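Local coordinates for protein coatomer subunit delta (Saccharomyces cerevisiae, PDB 5FJZ) that forms part of the coatomer, which probably mediates retrograde Golgi-to-ER transport, its mu-homology domain binding a tryptophan-based motif of Dsl1, at residues 67-72 / 109-114. Sequence-based numbering, arbitrary orientation.
Sequences KSFQFK and WRKVAP
K111 carries CG opposite its backbone N (chi1 -180°) and stays extended beyond it, a shape that lays its aliphatic chain across the F69 ring and on to S68. K111 CD stands over one face of the F69 ring, 4.1 Å from its centroid, in a CH-pi contact, while K111 NZ makes a weak hydrogen bond to S68 OG (3.4 Å); S68 OG is hydrogen-bonded more strongly to D66. A chi1 of 57° swings the indole of W109 alongside the F69 ring. W109 CD1 lies near the plane of that ring at its edge, 3.8 Å from F69 CD1; the five-membered ring of the indole is inclined at 60° to it, an oblique pair. F71 meets W109 at a slant, with F71 CD1 3.8 Å from W109 CB; F69 CB sits over one face of the F71 ring, toward its rim. W109 NE1 is held by E21, and M239 packs on both F71 and W109. The backbones join through a hydrogen bond from R110 N to F69 O (2.8 Å). Further along, a water donates to S68 O and accepts from V112 N. R110 itself bridges to E37 and to E26 of the second subunit. F69 of the 3-10 turn 67-69 and F71 just after it thus form an aromatic cluster with W109 of strand 104-113, near one edge of the large mixed sheet of the mu-homology domain, within the region that interacts with Dsl1.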
loop_
_atom_site.group_PDB
_atom_site.type_symbol
_atom_site.label_atom_id
_atom_site.label_comp_id
_atom_site.label_asym_id
_atom_site.label_seq_id
_atom_site.Cartn_x
_atom_site.Cartn_y
_atom_site.Cartn_z
ATOM N N LYS A 67 -18.463 23.918 2.915
ATOM C CA LYS A 67 -18.538 22.470 3.099
ATOM C C LYS A 67 -17.802 21.698 1.950
ATOM O O LYS A 67 -17.472 20.519 2.108
ATOM C CB LYS A 67 -19.972 22.075 3.155
ATOM C CG LYS A 67 -20.610 22.475 4.497
ATOM C CD LYS A 67 -21.989 21.875 4.639
ATOM C CE LYS A 67 -22.663 22.385 5.918
ATOM N NZ LYS A 67 -23.992 21.745 5.958
ATOM N N SER A 68 -17.667 22.330 0.780
ATOM C CA SER A 68 -17.040 21.604 -0.362
ATOM C C SER A 68 -15.562 21.335 -0.032
ATOM O O SER A 68 -14.930 20.518 -0.756
ATOM C CB SER A 68 -17.189 22.403 -1.677
ATOM O OG SER A 68 -16.485 23.641 -1.621
ATOM N N PHE A 69 -14.995 21.974 0.989
ATOM C CA PHE A 69 -13.639 21.691 1.445
ATOM C C PHE A 69 -13.480 20.566 2.498
ATOM O O PHE A 69 -12.379 20.117 2.688
ATOM C CB PHE A 69 -12.932 22.957 1.910
ATOM C CG PHE A 69 -12.347 23.733 0.769
ATOM C CD1 PHE A 69 -11.112 23.432 0.280
ATOM C CD2 PHE A 69 -13.081 24.716 0.146
ATOM C CE1 PHE A 69 -10.585 24.159 -0.791
ATOM C CE2 PHE A 69 -12.568 25.464 -0.916
ATOM C CZ PHE A 69 -11.310 25.161 -1.399
ATOM N N GLN A 70 -14.583 20.081 3.043
ATOM C CA GLN A 70 -14.648 19.151 4.193
ATOM C C GLN A 70 -13.466 19.375 5.139
ATOM O O GLN A 70 -12.610 18.499 5.236
ATOM C CB GLN A 70 -14.644 17.681 3.689
ATOM C CG GLN A 70 -16.008 17.149 3.430
ATOM C CD GLN A 70 -16.647 16.640 4.737
ATOM O OE1 GLN A 70 -16.952 17.409 5.658
ATOM N NE2 GLN A 70 -16.875 15.354 4.794
ATOM N N PHE A 71 -13.406 20.534 5.728
ATOM C CA PHE A 71 -12.420 20.902 6.736
ATOM C C PHE A 71 -12.578 19.901 7.892
ATOM O O PHE A 71 -13.674 19.588 8.334
ATOM C CB PHE A 71 -12.574 22.325 7.204
ATOM C CG PHE A 71 -12.048 23.358 6.290
ATOM C CD1 PHE A 71 -10.685 23.471 6.047
ATOM C CD2 PHE A 71 -12.914 24.229 5.624
ATOM C CE1 PHE A 71 -10.188 24.412 5.203
ATOM C CE2 PHE A 71 -12.390 25.191 4.784
ATOM C CZ PHE A 71 -11.044 25.292 4.583
ATOM N N LYS A 72 -11.468 19.336 8.292
ATOM C CA LYS A 72 -11.505 18.237 9.299
ATOM C C LYS A 72 -10.376 18.536 10.228
ATOM O O LYS A 72 -9.236 18.729 9.798
ATOM C CB LYS A 72 -11.370 16.866 8.646
ATOM C CG LYS A 72 -11.542 15.708 9.622
ATOM C CD LYS A 72 -10.776 14.460 9.177
ATOM C CE LYS A 72 -11.421 13.797 7.941
ATOM N NZ LYS A 72 -11.002 14.415 6.629
ATOM N N TRP A 109 -8.157 19.296 4.473
ATOM C CA TRP A 109 -9.207 19.678 3.567
ATOM C C TRP A 109 -9.065 18.901 2.297
ATOM O O TRP A 109 -8.011 18.417 1.980
ATOM C CB TRP A 109 -9.277 21.222 3.391
ATOM C CG TRP A 109 -8.046 21.897 2.914
ATOM C CD1 TRP A 109 -7.776 22.288 1.620
ATOM C CD2 TRP A 109 -6.956 22.328 3.712
ATOM N NE1 TRP A 109 -6.501 22.929 1.594
ATOM C CE2 TRP A 109 -6.032 23.008 2.875
ATOM C CE3 TRP A 109 -6.712 22.345 5.099
ATOM C CZ2 TRP A 109 -4.872 23.461 3.342
ATOM C CZ3 TRP A 109 -5.552 22.828 5.534
ATOM C CH2 TRP A 109 -4.643 23.368 4.707
ATOM N N ARG A 110 -10.152 18.807 1.546
ATOM C CA ARG A 110 -10.183 18.126 0.282
ATOM C C ARG A 110 -11.309 18.653 -0.574
ATOM O O ARG A 110 -12.448 18.739 -0.107
ATOM C CB ARG A 110 -10.419 16.630 0.499
ATOM C CG ARG A 110 -10.295 15.806 -0.764
ATOM C CD ARG A 110 -10.198 14.313 -0.462
ATOM N NE ARG A 110 -11.487 13.761 -0.206
ATOM C CZ ARG A 110 -12.315 13.294 -1.130
ATOM N NH1 ARG A 110 -11.940 13.146 -2.369
ATOM N NH2 ARG A 110 -13.489 12.803 -0.792
ATOM N N LYS A 111 -11.019 18.893 -1.832
ATOM C CA LYS A 111 -12.076 19.345 -2.726
ATOM C C LYS A 111 -11.875 18.708 -4.041
ATOM O O LYS A 111 -10.721 18.474 -4.480
ATOM C CB LYS A 111 -12.070 20.881 -2.842
ATOM C CG LYS A 111 -13.169 21.298 -3.760
ATOM C CD LYS A 111 -13.585 22.730 -3.561
ATOM C CE LYS A 111 -14.600 23.133 -4.603
ATOM N NZ LYS A 111 -14.769 24.570 -4.447
ATOM N N VAL A 112 -12.998 18.380 -4.676
ATOM C CA VAL A 112 -13.023 17.737 -5.941
ATOM C C VAL A 112 -13.668 18.625 -7.001
ATOM O O VAL A 112 -14.565 19.437 -6.725
ATOM C CB VAL A 112 -13.684 16.346 -5.973
ATOM C CG1 VAL A 112 -13.080 15.376 -4.956
ATOM C CG2 VAL A 112 -15.193 16.402 -5.978
ATOM N N ALA A 113 -13.314 18.358 -8.234
ATOM C CA ALA A 113 -14.014 19.038 -9.335
ATOM C C ALA A 113 -14.154 18.084 -10.484
ATOM O O ALA A 113 -13.339 17.112 -10.673
ATOM C CB ALA A 113 -13.301 20.339 -9.698
ATOM N N PRO A 114 -15.276 18.189 -11.226
ATOM C CA PRO A 114 -15.635 17.226 -12.256
ATOM C C PRO A 114 -15.093 17.573 -13.693
ATOM O O PRO A 114 -14.237 18.433 -13.828
ATOM C CB PRO A 114 -17.180 17.285 -12.193
ATOM C CG PRO A 114 -17.398 18.743 -12.003
ATOM C CD PRO A 114 -16.376 19.205 -11.052
HETATM O O HOH W 1 -15.764 18.854 -3.006
#